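Local coordinates for protein ATPase associated with various cellular activities, AAA_5 (Staphylothermus marinus, PDB 6N0S) that probably hydrolyses ATP through an AAA module, with this N-terminal EVE-like domain, of PUA-like fold, likely serving in nucleic acid recognition by the McrB restriction protein, at residues 22-25 and 26-29; 77-81 and 82-86; 93-96 and 97-101; 106-109 and 110-114; 141-144 and 145-149. All blocks are in the same frame, centred on the assembly; numbering follows the deposited sequence.

Contact 1 (22-25 and 26-29); sequences PTLD and HIGL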
loop_
_atom_site.group_PDB
_atom_site.type_symbol
_atom_site.label_atom_id
_atom_site.label_comp_id
_atom_site.label_asym_id
_atom_site.label_seq_id
_atom_site.Cartn_x
_atom_site.Cartn_y
_atom_site.Cartn_z
ATOM N N PRO A 22 -2.823 4.327 -14.209
ATOM C CA PRO A 22 -3.612 3.854 -15.359
ATOM C C PRO A 22 -4.663 2.827 -14.988
ATOM O O PRO A 22 -5.483 2.464 -15.837
ATOM C CB PRO A 22 -2.548 3.238 -16.263
ATOM C CG PRO A 22 -1.505 2.733 -15.290
ATOM C CD PRO A 22 -1.445 3.808 -14.237
ATOM N N THR A 23 -4.667 2.338 -13.755
ATOM C CA THR A 23 -5.577 1.281 -13.339
ATOM C C THR A 23 -5.541 1.212 -11.821
ATOM O O THR A 23 -4.570 1.644 -11.216
ATOM C CB THR A 23 -5.171 -0.084 -13.924
ATOM O OG1 THR A 23 -6.113 -1.082 -13.522
ATOM C CG2 THR A 23 -3.797 -0.496 -13.426
ATOM N N LEU A 24 -6.603 0.660 -11.227
ATOM C CA LEU A 24 -6.621 0.274 -9.815
ATOM C C LEU A 24 -6.615 -1.232 -9.626
ATOM O O LEU A 24 -6.697 -1.706 -8.486
ATOM C CB LEU A 24 -7.853 0.869 -9.116
ATOM C CG LEU A 24 -8.027 2.390 -9.261
ATOM C CD1 LEU A 24 -9.329 2.875 -8.624
ATOM C CD2 LEU A 24 -6.853 3.146 -8.694
ATOM N N ASP A 25 -6.527 -1.996 -10.720
ATOM C CA ASP A 25 -6.651 -3.448 -10.666
ATOM C C ASP A 25 -5.500 -4.098 -9.902
ATOM O O ASP A 25 -5.650 -5.211 -9.389
ATOM C CB ASP A 25 -6.703 -4.024 -12.092
ATOM C CG ASP A 25 -7.982 -3.654 -12.844
ATOM O OD1 ASP A 25 -8.880 -3.028 -12.245
ATOM O OD2 ASP A 25 -8.101 -4.022 -14.036
ATOM N N HIS A 26 -4.352 -3.446 -9.825
ATOM C CA HIS A 26 -3.231 -4.009 -9.086
ATOM C C HIS A 26 -3.345 -3.807 -7.575
ATOM O O HIS A 26 -2.517 -4.343 -6.826
ATOM C CB HIS A 26 -1.960 -3.359 -9.545
ATOM C CG HIS A 26 -1.931 -1.901 -9.243
ATOM N ND1 HIS A 26 -2.847 -1.014 -9.775
ATOM C CD2 HIS A 26 -1.140 -1.183 -8.413
ATOM C CE1 HIS A 26 -2.602 0.197 -9.302
ATOM N NE2 HIS A 26 -1.569 0.120 -8.481
ATOM N N ILE A 27 -4.297 -3.011 -7.125
ATOM C CA ILE A 27 -4.365 -2.637 -5.715
ATOM C C ILE A 27 -4.907 -3.818 -4.938
ATOM O O ILE A 27 -5.933 -4.398 -5.311
ATOM C CB ILE A 27 -5.222 -1.384 -5.507
ATOM C CG1 ILE A 27 -4.487 -0.186 -6.114
ATOM C CG2 ILE A 27 -5.407 -1.096 -3.960
ATOM C CD1 ILE A 27 -5.260 1.108 -6.097
ATOM N N GLY A 28 -4.190 -4.209 -3.886
ATOM C CA GLY A 28 -4.536 -5.387 -3.135
ATOM C C GLY A 28 -3.611 -6.555 -3.364
ATOM O O GLY A 28 -3.723 -7.554 -2.646
ATOM N N LEU A 29 -2.665 -6.444 -4.295
ATOM C CA LEU A 29 -1.713 -7.503 -4.581
ATOM C C LEU A 29 -0.363 -7.333 -3.907
ATOM O O LEU A 29 0.275 -8.333 -3.537
ATOM C CB LEU A 29 -1.495 -7.594 -6.094
ATOM C CG LEU A 29 -2.731 -7.889 -6.913
ATOM C CD1 LEU A 29 -2.318 -7.924 -8.390
ATOM C CD2 LEU A 29 -3.378 -9.192 -6.483
HETATM O O HOH W 1 -8.054 -3.488 -7.060
HETATM O O HOH W 2 -6.161 -6.534 -6.798
#

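Contact 2 (77-81 and 82-86); sequences SVLSK and ENNKI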
loop_
_atom_site.group_PDB
_atom_site.type_symbol
_atom_site.label_atom_id
_atom_site.label_comp_id
_atom_site.label_asym_id
_atom_site.label_seq_id
_atom_site.Cartn_x
_atom_site.Cartn_y
_atom_site.Cartn_z
ATOM N N SER A 77 -7.067 -6.054 2.509
ATOM C CA SER A 77 -6.334 -7.286 2.277
ATOM C C SER A 77 -5.563 -7.640 3.536
ATOM O O SER A 77 -5.647 -6.948 4.554
ATOM C CB SER A 77 -5.385 -7.156 1.084
ATOM O OG SER A 77 -4.446 -6.155 1.356
ATOM N N VAL A 78 -4.737 -8.675 3.431
ATOM C CA VAL A 78 -4.023 -9.247 4.565
ATOM C C VAL A 78 -2.549 -9.350 4.197
ATOM O O VAL A 78 -2.201 -9.783 3.093
ATOM C CB VAL A 78 -4.593 -10.635 4.950
ATOM C CG1 VAL A 78 -3.793 -11.264 6.054
ATOM C CG2 VAL A 78 -6.038 -10.511 5.408
ATOM N N LEU A 79 -1.689 -8.923 5.109
ATOM C CA LEU A 79 -0.243 -9.026 4.963
ATOM C C LEU A 79 0.262 -10.007 6.021
ATOM O O LEU A 79 0.316 -9.668 7.208
ATOM C CB LEU A 79 0.390 -7.642 5.122
ATOM C CG LEU A 79 1.898 -7.564 5.330
ATOM C CD1 LEU A 79 2.585 -8.317 4.341
ATOM C CD2 LEU A 79 2.385 -6.116 5.264
ATOM N N SER A 80 0.650 -11.206 5.591
ATOM C CA SER A 80 0.933 -12.317 6.494
ATOM C C SER A 80 2.391 -12.731 6.394
ATOM O O SER A 80 3.004 -12.643 5.332
ATOM C CB SER A 80 0.070 -13.536 6.182
ATOM O OG SER A 80 0.609 -14.252 5.078
ATOM N N LYS A 81 2.940 -13.191 7.523
ATOM C CA LYS A 81 4.325 -13.636 7.545
ATOM C C LYS A 81 4.522 -14.861 6.671
ATOM O O LYS A 81 5.566 -15.001 6.022
ATOM C CB LYS A 81 4.754 -13.912 8.994
ATOM C CG LYS A 81 6.261 -13.720 9.249
ATOM C CD LYS A 81 6.637 -13.950 10.720
ATOM C CE LYS A 81 6.072 -12.883 11.672
ATOM N NZ LYS A 81 6.508 -13.138 13.090
ATOM N N GLU A 82 3.513 -15.737 6.627
ATOM C CA GLU A 82 3.550 -16.914 5.769
ATOM C C GLU A 82 3.715 -16.540 4.295
ATOM O O GLU A 82 4.459 -17.201 3.559
ATOM C CB GLU A 82 2.269 -17.719 5.996
ATOM C CG GLU A 82 2.035 -18.855 5.029
ATOM C CD GLU A 82 0.592 -18.895 4.541
ATOM O OE1 GLU A 82 -0.328 -19.006 5.388
ATOM O OE2 GLU A 82 0.372 -18.793 3.314
ATOM N N ASN A 83 3.036 -15.491 3.834
ATOM C CA ASN A 83 3.267 -15.035 2.470
ATOM C C ASN A 83 4.530 -14.189 2.339
ATOM O O ASN A 83 4.852 -13.735 1.231
ATOM C CB ASN A 83 2.054 -14.244 1.957
ATOM C CG ASN A 83 0.761 -15.076 1.897
ATOM O OD1 ASN A 83 -0.334 -14.574 2.186
ATOM N ND2 ASN A 83 0.878 -16.333 1.490
ATOM N N ASN A 84 5.271 -13.983 3.422
ATOM C CA ASN A 84 6.376 -13.033 3.425
ATOM C C ASN A 84 7.508 -13.546 4.307
ATOM O O ASN A 84 8.105 -12.789 5.079
ATOM C CB ASN A 84 5.919 -11.651 3.904
ATOM C CG ASN A 84 5.055 -10.948 2.898
ATOM O OD1 ASN A 84 5.564 -10.376 1.935
ATOM N ND2 ASN A 84 3.744 -10.954 3.120
ATOM N N LYS A 85 7.830 -14.836 4.181
ATOM C CA LYS A 85 8.793 -15.461 5.089
ATOM C C LYS A 85 10.147 -14.766 5.029
ATOM O O LYS A 85 10.694 -14.370 6.062
ATOM C CB LYS A 85 8.945 -16.953 4.763
ATOM C CG LYS A 85 7.621 -17.726 4.673
ATOM C CD LYS A 85 7.789 -19.190 5.104
ATOM C CE LYS A 85 6.446 -19.858 5.348
ATOM N NZ LYS A 85 5.638 -19.863 4.086
ATOM N N ILE A 86 10.711 -14.616 3.831
ATOM C CA ILE A 86 12.004 -13.964 3.651
ATOM C C ILE A 86 11.769 -12.530 3.186
ATOM O O ILE A 86 11.196 -12.299 2.110
ATOM C CB ILE A 86 12.893 -14.722 2.649
ATOM C CG1 ILE A 86 12.654 -16.236 2.738
ATOM C CG2 ILE A 86 14.374 -14.374 2.892
ATOM C CD1 ILE A 86 13.656 -17.088 1.950
#

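Contact 3 (93-96 and 97-101); sequences PEIK and KVLRK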
loop_
_atom_site.group_PDB
_atom_site.type_symbol
_atom_site.label_atom_id
_atom_site.label_comp_id
_atom_site.label_asym_id
_atom_site.label_seq_id
_atom_site.Cartn_x
_atom_site.Cartn_y
_atom_site.Cartn_z
ATOM N N PRO A 93 15.174 -2.294 -11.480
ATOM C CA PRO A 93 14.907 -3.269 -12.544
ATOM C C PRO A 93 14.432 -4.594 -11.990
ATOM O O PRO A 93 13.539 -5.216 -12.567
ATOM C CB PRO A 93 16.250 -3.361 -13.284
ATOM C CG PRO A 93 16.986 -2.111 -12.914
ATOM C CD PRO A 93 16.555 -1.776 -11.527
ATOM N N GLU A 94 14.967 -5.017 -10.847
ATOM C CA GLU A 94 14.582 -6.299 -10.263
ATOM C C GLU A 94 13.126 -6.281 -9.812
ATOM O O GLU A 94 12.379 -7.231 -10.049
ATOM C CB GLU A 94 15.484 -6.620 -9.058
ATOM C CG GLU A 94 16.913 -6.976 -9.378
ATOM C CD GLU A 94 17.832 -6.893 -8.140
ATOM O OE1 GLU A 94 17.347 -6.711 -6.996
ATOM O OE2 GLU A 94 19.057 -6.992 -8.327
ATOM N N ILE A 95 12.715 -5.234 -9.090
ATOM C CA ILE A 95 11.355 -5.278 -8.561
ATOM C C ILE A 95 10.337 -5.084 -9.683
ATOM O O ILE A 95 9.251 -5.654 -9.632
ATOM C CB ILE A 95 11.167 -4.262 -7.419
ATOM C CG1 ILE A 95 9.912 -4.622 -6.607
ATOM C CG2 ILE A 95 11.076 -2.834 -7.934
ATOM C CD1 ILE A 95 9.774 -3.851 -5.351
ATOM N N LYS A 96 10.657 -4.270 -10.695
ATOM C CA LYS A 96 9.818 -4.170 -11.911
ATOM C C LYS A 96 9.488 -5.531 -12.499
ATOM O O LYS A 96 8.371 -5.778 -12.966
ATOM C CB LYS A 96 10.545 -3.420 -13.010
ATOM C CG LYS A 96 10.509 -1.984 -13.006
ATOM C CD LYS A 96 11.495 -1.565 -14.091
ATOM C CE LYS A 96 10.844 -0.643 -15.104
ATOM N NZ LYS A 96 9.961 -1.393 -16.012
ATOM N N LYS A 97 10.499 -6.387 -12.585
ATOM C CA LYS A 97 10.323 -7.689 -13.194
ATOM C C LYS A 97 9.484 -8.590 -12.301
ATOM O O LYS A 97 8.648 -9.355 -12.784
ATOM C CB LYS A 97 11.715 -8.265 -13.485
ATOM C CG LYS A 97 11.752 -9.603 -14.149
ATOM C CD LYS A 97 13.203 -10.014 -14.440
ATOM C CE LYS A 97 13.284 -11.386 -15.101
ATOM N NZ LYS A 97 12.803 -11.344 -16.539
ATOM N N VAL A 98 9.663 -8.498 -10.986
ATOM C CA VAL A 98 8.843 -9.288 -10.066
ATOM C C VAL A 98 7.394 -8.821 -10.100
ATOM O O VAL A 98 6.457 -9.632 -10.109
ATOM C CB VAL A 98 9.418 -9.198 -8.643
ATOM C CG1 VAL A 98 8.448 -9.808 -7.651
ATOM C CG2 VAL A 98 10.800 -9.848 -8.574
ATOM N N LEU A 99 7.183 -7.503 -10.059
ATOM C CA LEU A 99 5.815 -6.975 -10.099
ATOM C C LEU A 99 5.135 -7.274 -11.428
ATOM O O LEU A 99 3.937 -7.595 -11.459
ATOM C CB LEU A 99 5.825 -5.474 -9.858
ATOM C CG LEU A 99 6.345 -5.042 -8.474
ATOM C CD1 LEU A 99 6.580 -3.515 -8.414
ATOM C CD2 LEU A 99 5.345 -5.482 -7.451
ATOM N N ARG A 100 5.857 -7.136 -12.542
ATOM C CA ARG A 100 5.226 -7.425 -13.843
ATOM C C ARG A 100 4.702 -8.858 -13.885
ATOM O O ARG A 100 3.585 -9.117 -14.363
ATOM C CB ARG A 100 6.225 -7.183 -14.984
ATOM C CG ARG A 100 5.700 -7.596 -16.427
ATOM C CD ARG A 100 6.653 -7.130 -17.562
ATOM N NE ARG A 100 6.767 -5.677 -17.662
ATOM C CZ ARG A 100 5.959 -4.875 -18.338
ATOM N NH1 ARG A 100 4.936 -5.358 -19.045
ATOM N NH2 ARG A 100 6.186 -3.567 -18.302
ATOM N N LYS A 101 5.495 -9.811 -13.389
ATOM C CA LYS A 101 5.026 -11.189 -13.322
ATOM C C LYS A 101 3.796 -11.308 -12.439
ATOM O O LYS A 101 2.808 -11.950 -12.814
ATOM C CB LYS A 101 6.148 -12.103 -12.833
ATOM C CG LYS A 101 5.695 -13.517 -12.506
ATOM C CD LYS A 101 6.900 -14.431 -12.280
ATOM C CE LYS A 101 6.529 -15.682 -11.502
ATOM N NZ LYS A 101 5.298 -16.337 -12.048
HETATM O O HOH W 3 8.839 -4.363 -16.057
#

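Contact 4 (106-109 and 110-114); sequences NGIS and SDTID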
loop_
_atom_site.group_PDB
_atom_site.type_symbol
_atom_site.label_atom_id
_atom_site.label_comp_id
_atom_site.label_asym_id
_atom_site.label_seq_id
_atom_site.Cartn_x
_atom_site.Cartn_y
_atom_site.Cartn_z
ATOM N N ASN A 106 -2.224 -12.041 -12.558
ATOM C CA ASN A 106 -3.508 -11.649 -11.981
ATOM C C ASN A 106 -4.413 -11.019 -13.020
ATOM O O ASN A 106 -5.444 -10.429 -12.673
ATOM C CB ASN A 106 -3.284 -10.714 -10.777
ATOM C CG ASN A 106 -2.935 -11.482 -9.529
ATOM O OD1 ASN A 106 -3.819 -11.845 -8.777
ATOM N ND2 ASN A 106 -1.664 -11.827 -9.355
ATOM N N GLY A 107 -4.070 -11.167 -14.297
ATOM C CA GLY A 107 -4.947 -10.781 -15.372
ATOM C C GLY A 107 -4.850 -9.341 -15.789
ATOM O O GLY A 107 -5.692 -8.888 -16.571
ATOM N N ILE A 108 -3.876 -8.588 -15.273
ATOM C CA ILE A 108 -3.681 -7.220 -15.736
ATOM C C ILE A 108 -2.928 -7.250 -17.056
ATOM O O ILE A 108 -1.935 -7.970 -17.206
ATOM C CB ILE A 108 -2.919 -6.395 -14.692
ATOM C CG1 ILE A 108 -3.687 -6.420 -13.361
ATOM C CG2 ILE A 108 -2.752 -4.966 -15.215
ATOM C CD1 ILE A 108 -3.039 -5.633 -12.253
ATOM N N SER A 109 -3.372 -6.442 -18.005
ATOM C CA SER A 109 -2.756 -6.455 -19.320
ATOM C C SER A 109 -1.317 -5.922 -19.296
ATOM O O SER A 109 -0.946 -5.045 -18.506
ATOM C CB SER A 109 -3.602 -5.645 -20.299
ATOM O OG SER A 109 -3.148 -4.316 -20.345
ATOM N N SER A 110 -0.501 -6.486 -20.185
ATOM C CA SER A 110 0.879 -6.056 -20.336
ATOM C C SER A 110 0.979 -4.567 -20.636
ATOM O O SER A 110 1.861 -3.878 -20.102
ATOM C CB SER A 110 1.548 -6.867 -21.453
ATOM O OG SER A 110 2.883 -6.446 -21.647
ATOM N N ASP A 111 0.112 -4.061 -21.510
ATOM C CA ASP A 111 0.109 -2.635 -21.838
ATOM C C ASP A 111 -0.150 -1.774 -20.598
ATOM O O ASP A 111 0.485 -0.732 -20.400
ATOM C CB ASP A 111 -0.975 -2.339 -22.868
ATOM C CG ASP A 111 -0.661 -2.881 -24.249
ATOM O OD1 ASP A 111 0.515 -2.829 -24.683
ATOM O OD2 ASP A 111 -1.612 -3.344 -24.897
ATOM N N THR A 112 -1.139 -2.152 -19.791
ATOM C CA THR A 112 -1.428 -1.390 -18.578
ATOM C C THR A 112 -0.208 -1.367 -17.656
ATOM O O THR A 112 0.178 -0.308 -17.161
ATOM C CB THR A 112 -2.666 -1.973 -17.879
ATOM O OG1 THR A 112 -3.788 -1.872 -18.771
ATOM C CG2 THR A 112 -3.010 -1.215 -16.576
ATOM N N ILE A 113 0.451 -2.511 -17.486
ATOM C CA ILE A 113 1.661 -2.588 -16.673
ATOM C C ILE A 113 2.733 -1.636 -17.214
ATOM O O ILE A 113 3.371 -0.906 -16.449
ATOM C CB ILE A 113 2.165 -4.039 -16.613
ATOM C CG1 ILE A 113 1.101 -4.937 -16.002
ATOM C CG2 ILE A 113 3.430 -4.140 -15.802
ATOM C CD1 ILE A 113 1.430 -6.461 -16.116
ATOM N N ASP A 114 2.956 -1.629 -18.536
ATOM C CA ASP A 114 3.899 -0.666 -19.100
ATOM C C ASP A 114 3.536 0.757 -18.642
ATOM O O ASP A 114 4.396 1.526 -18.197
ATOM C CB ASP A 114 3.931 -0.719 -20.642
ATOM C CG ASP A 114 4.344 -2.080 -21.254
ATOM O OD1 ASP A 114 5.031 -2.902 -20.611
ATOM O OD2 ASP A 114 4.018 -2.289 -22.472
#

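Contact 5 (141-144 and 145-149); sequences RKYE and NPVKY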
loop_
_atom_site.group_PDB
_atom_site.type_symbol
_atom_site.label_atom_id
_atom_site.label_comp_id
_atom_site.label_asym_id
_atom_site.label_seq_id
_atom_site.Cartn_x
_atom_site.Cartn_y
_atom_site.Cartn_z
ATOM N N ARG A 141 -10.206 -7.907 -0.989
ATOM C CA ARG A 141 -11.613 -7.917 -1.325
ATOM C C ARG A 141 -12.080 -6.478 -1.403
ATOM O O ARG A 141 -11.832 -5.673 -0.502
ATOM C CB ARG A 141 -12.420 -8.728 -0.300
ATOM C CG ARG A 141 -13.745 -9.332 -0.834
ATOM C CD ARG A 141 -13.583 -10.435 -1.932
ATOM N NE ARG A 141 -12.906 -11.649 -1.448
ATOM C CZ ARG A 141 -12.519 -12.678 -2.217
ATOM N NH1 ARG A 141 -12.725 -12.679 -3.533
ATOM N NH2 ARG A 141 -11.912 -13.722 -1.674
ATOM N N LYS A 142 -12.742 -6.167 -2.493
ATOM C CA LYS A 142 -13.247 -4.841 -2.767
ATOM C C LYS A 142 -14.502 -4.599 -1.957
ATOM O O LYS A 142 -15.372 -5.462 -1.890
ATOM C CB LYS A 142 -13.548 -4.709 -4.267
ATOM C CG LYS A 142 -14.099 -3.355 -4.723
ATOM C CD LYS A 142 -14.588 -3.399 -6.198
ATOM C CE LYS A 142 -15.198 -2.060 -6.654
ATOM N NZ LYS A 142 -14.367 -0.849 -6.368
ATOM N N TYR A 143 -14.605 -3.412 -1.354
ATOM C CA TYR A 143 -15.830 -3.065 -0.645
ATOM C C TYR A 143 -16.969 -2.931 -1.651
ATOM O O TYR A 143 -16.819 -2.300 -2.702
ATOM C CB TYR A 143 -15.688 -1.753 0.137
ATOM C CG TYR A 143 -14.724 -1.792 1.342
ATOM C CD1 TYR A 143 -14.670 -2.892 2.182
ATOM C CD2 TYR A 143 -13.876 -0.710 1.627
ATOM C CE1 TYR A 143 -13.795 -2.932 3.264
ATOM C CE2 TYR A 143 -13.018 -0.736 2.702
ATOM C CZ TYR A 143 -12.979 -1.842 3.527
ATOM O OH TYR A 143 -12.094 -1.860 4.604
ATOM N N GLU A 144 -18.138 -3.465 -1.297
ATOM C CA GLU A 144 -19.275 -3.348 -2.199
ATOM C C GLU A 144 -19.862 -1.948 -2.187
ATOM O O GLU A 144 -20.421 -1.508 -3.194
ATOM C CB GLU A 144 -20.314 -4.402 -1.846
ATOM C CG GLU A 144 -19.758 -5.799 -2.138
ATOM C CD GLU A 144 -20.832 -6.826 -2.439
ATOM O OE1 GLU A 144 -22.014 -6.517 -2.177
ATOM O OE2 GLU A 144 -20.488 -7.934 -2.922
ATOM N N ASN A 145 -19.743 -1.228 -1.087
ATOM C CA ASN A 145 -19.954 0.217 -1.121
ATOM C C ASN A 145 -18.623 0.893 -0.814
ATOM O O ASN A 145 -18.137 0.779 0.317
ATOM C CB ASN A 145 -21.018 0.677 -0.116
ATOM C CG ASN A 145 -22.163 -0.312 0.043
ATOM O OD1 ASN A 145 -22.288 -1.013 1.062
ATOM N ND2 ASN A 145 -23.018 -0.359 -0.968
ATOM N N PRO A 146 -18.002 1.594 -1.755
ATOM C CA PRO A 146 -16.779 2.338 -1.424
ATOM C C PRO A 146 -17.023 3.284 -0.253
ATOM O O PRO A 146 -18.034 3.985 -0.180
ATOM C CB PRO A 146 -16.449 3.089 -2.721
ATOM C CG PRO A 146 -17.113 2.258 -3.805
ATOM C CD PRO A 146 -18.367 1.708 -3.170
ATOM N N VAL A 147 -16.098 3.281 0.686
ATOM C CA VAL A 147 -16.197 4.159 1.840
ATOM C C VAL A 147 -15.581 5.507 1.477
ATOM O O VAL A 147 -14.362 5.634 1.364
ATOM C CB VAL A 147 -15.520 3.532 3.061
ATOM C CG1 VAL A 147 -15.724 4.404 4.251
ATOM C CG2 VAL A 147 -16.089 2.159 3.340
ATOM N N LYS A 148 -16.424 6.519 1.310
ATOM C CA LYS A 148 -15.941 7.852 0.994
ATOM C C LYS A 148 -15.276 8.443 2.234
ATOM O O LYS A 148 -15.692 8.181 3.369
ATOM C CB LYS A 148 -17.091 8.759 0.518
ATOM C CG LYS A 148 -17.861 8.316 -0.760
ATOM C CD LYS A 148 -17.306 8.980 -2.039
ATOM C CE LYS A 148 -17.789 8.303 -3.350
ATOM N NZ LYS A 148 -19.209 8.640 -3.738
ATOM N N TYR A 149 -14.210 9.210 2.003
ATOM C CA TYR A 149 -13.500 9.884 3.084
ATOM C C TYR A 149 -14.444 10.689 3.966
ATOM O O TYR A 149 -14.347 10.660 5.203
ATOM C CB TYR A 149 -12.435 10.790 2.473
ATOM C CG TYR A 149 -11.817 11.766 3.446
ATOM C CD1 TYR A 149 -11.168 11.321 4.579
ATOM C CD2 TYR A 149 -11.886 13.138 3.218
ATOM C CE1 TYR A 149 -10.608 12.218 5.478
ATOM C CE2 TYR A 149 -11.330 14.046 4.103
ATOM C CZ TYR A 149 -10.686 13.585 5.233
ATOM O OH TYR A 149 -10.127 14.488 6.132
#

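Contact 1 (22-25 and 26-29)
L24 and I27 close a type I beta turn in the loop that joins strands 12-17 and 30-34 of this PUA-like, EVE-type domain, and an ST turn at T23 leads into it. The packed part lies on the apolar side of the turn. There L24 and I27 run side by side and point the same way, with L24 CD2 3.7 Å from I27 CD1, and both side chains rest on I61 of strand 54-61. The H26 ring tucks back under the chain: its CG sits between the backbone N and the carbonyl carbon (chi1 64°), which brings CE1 within 3.1 Å of T23 O at the ring edge, while I27 CG1 covers part of one face. Y116 of helix 110-124 meets the same ring edge-to-face. The other side is polar and wetter. D25 is exposed there, its backbone N held 3.0 Å from T23 OG1 in a nearly straight bond of 167°. Replacing T23 by a valine would remove that acceptor and would probably leave the D25 N-H without its mate and the turn less well fixed. Two waters donate to I27 O, one bridging it to L24 O and the other to D25 O. Across the turn itself, I27 N bonds L24 O at 3.1 Å, approaching from above the carbonyl plane.

Contact 2 (77-81 and 82-86)
N84 and L79 cross at about a right angle, the amide end of N84 meeting L79 CD1. The amide is set by its neighbours: ND2 gives a hydrogen bond of 2.9 Å to S80 O, which lies almost in the amide plane (N-H...O 166°), and the same nitrogen also bonds R136 O at the end of strand 132-136. With an alanine here the ND2 donor goes, which would probably leave S80 O and R136 O without their shared partner and open a gap beside L79. S80 faces N83 instead. With chi1 at 80°, its OG stands between the backbone N and the carbonyl carbon and accepts from N83 N at 3.0 Å, while giving a weak bond to N83 OD1. The stretch is the turn that ends strand 72-80 of the mixed sheet, and these side-chain bonds tie the last strand residue to the chain that leaves it. Backbone N84 N follows to K81 O, 2.8 Å away and well above the carbonyl plane. On the exposed side K85 folds back, bent at chi2 and chi4, until NZ reaches a lone pair of E82 O at 3.0 Å, whereas K81 turns away and gives its NZ to E50 O.

Contact 3 (93-96 and 97-101)
I95 and L99 carry the apolar part of this contact, one helical turn apart, with I95 CG1 3.9 Å from L99 CD1. The two side chains cross obliquely. I95 holds its CG1 anti to the backbone N (chi1 -162°), whereas L99 sends CG to the side of its own N, and this brings L99 CG to 3.2 Å from I95 O. Both residues are buried against W32 of strand 30-34; I95 also meets F132 and L134, and L99 meets F117 of helix 110-124. The backbone bonds are those of an alpha helix, here most of helix 92-105 from its first turn on, which packs this face on the three-stranded antiparallel sheet. L99 N to I95 O is the shortest at 2.8 Å and the straightest, at 170°; V98 N to E94 O and R100 N to K96 O repeat the same i to i+4 pattern. K97 N reaches P93 O at 3.3 Å and has a weak second bond to E94 O. Polar side chains gather on the other side. One water accepts from R100 NE at 2.9 Å, in the guanidinium plane, and joins it through weak bonds to K96 O and K96 NZ. R100 bends at chi3, and its NH2 forms a salt bridge with D114 of helix 110-124, a counter-charge that probably eases its nearness to the K96 amine, 4.9 Å from NZ to NH2.

Contact 4 (106-109 and 110-114)
S109 turns its hydroxyl over the first turn of the helix, and OG lies 3.0 Å from T112 OG1 in a hydrogen bond that either oxygen could donate. A chi1 of 93°, off the staggered positions, swings the serine oxygen over to this partner. T112 meets it with OG1 beside its own backbone N (chi1 -61°), a choice that leaves CG2 to face the other way and touch I108 CG2 at 4.0 Å. The threonine therefore divides its branches, the hydroxyl going to S109 and the methyl to I108. S109 is the N-cap of helix 110-124, and the residues before it close the preceding helix 92-105: G107, with positive phi, is the C-prime residue of a Schellman motif, so the two helices are joined by a tight corner. I108 fills the inside of that corner. Its CG2 lies 3.9 Å from I113 CG1, the two isoleucines crossing at about a right angle, and its side chain also reaches D25 and H26 of the loop before strand 30-34. I113, whose CG1 is beside its backbone N, lays that carbon 3.2 Å from S109 O. The same oxygen takes the first helical bond, from I113 N at 3.1 Å and 167°, in the carbonyl plane.

Contact 5 (141-144 and 145-149)
With chi1 at -68°, Y143 places its ring carbon CG beside its own backbone N, and V147 sets CG2 beside its N as CG1 takes the anti position (chi1 -176°); together these choices bring Y143 CD2 to 4.0 Å from V147 CG2. The valine methyl comes to the ring at a slant. Both residues point toward the opposite segment across the corner at E144 and N145, where strand 138-148, at the outside of the mixed sheet, is broken and changes direction. Either side of the break the strand stays paired with strand 72-80, through backbone bonds of Y143 with I74 and of V147 with F73. Y143 CB also lies 3.5 Å from N145 O, close to the bend itself. At the same bend P146 CD lies 3.8 Å from E144 O, and the proline ring also touches L69 and T72. E144 is extended beyond CG and leads off into solvent, and N145 is exposed as well, its ND2 3.6 Å from E144 O. The tyrosine hydroxyl is satisfied away from the corner, by E76 OE2 of strand 72-80. No hydrogen bond joins 141-144 to 145-149, so the shape of the corner probably depends on the packing of Y143 with V147, the restricted backbone of P146 and the pairing with strand 72-80.

All five contacts are partly buried, most with an apolar side turned inward (H26 and I27, I95 and L99, I108 and I113, Y143 and V147) and polar residues at the surface. Contact 1 lies nearest the chain's centre, contact 4 farthest from it. Contact 4 touches both contact 1, by packing, and contact 3, where a salt bridge joins consecutive helices; contacts 1 and 3 do not touch. Contacts 2 and 5 share the mixed sheet, yet their centres are about 23 Å apart. Contact 3 relies on regular helix bonds, contact 4 on paired hydroxyls at the N-cap position, contacts 1 and 2 on turns fixed by side-chain oxygens and amides, and contact 5 on apolar packing without a bond across.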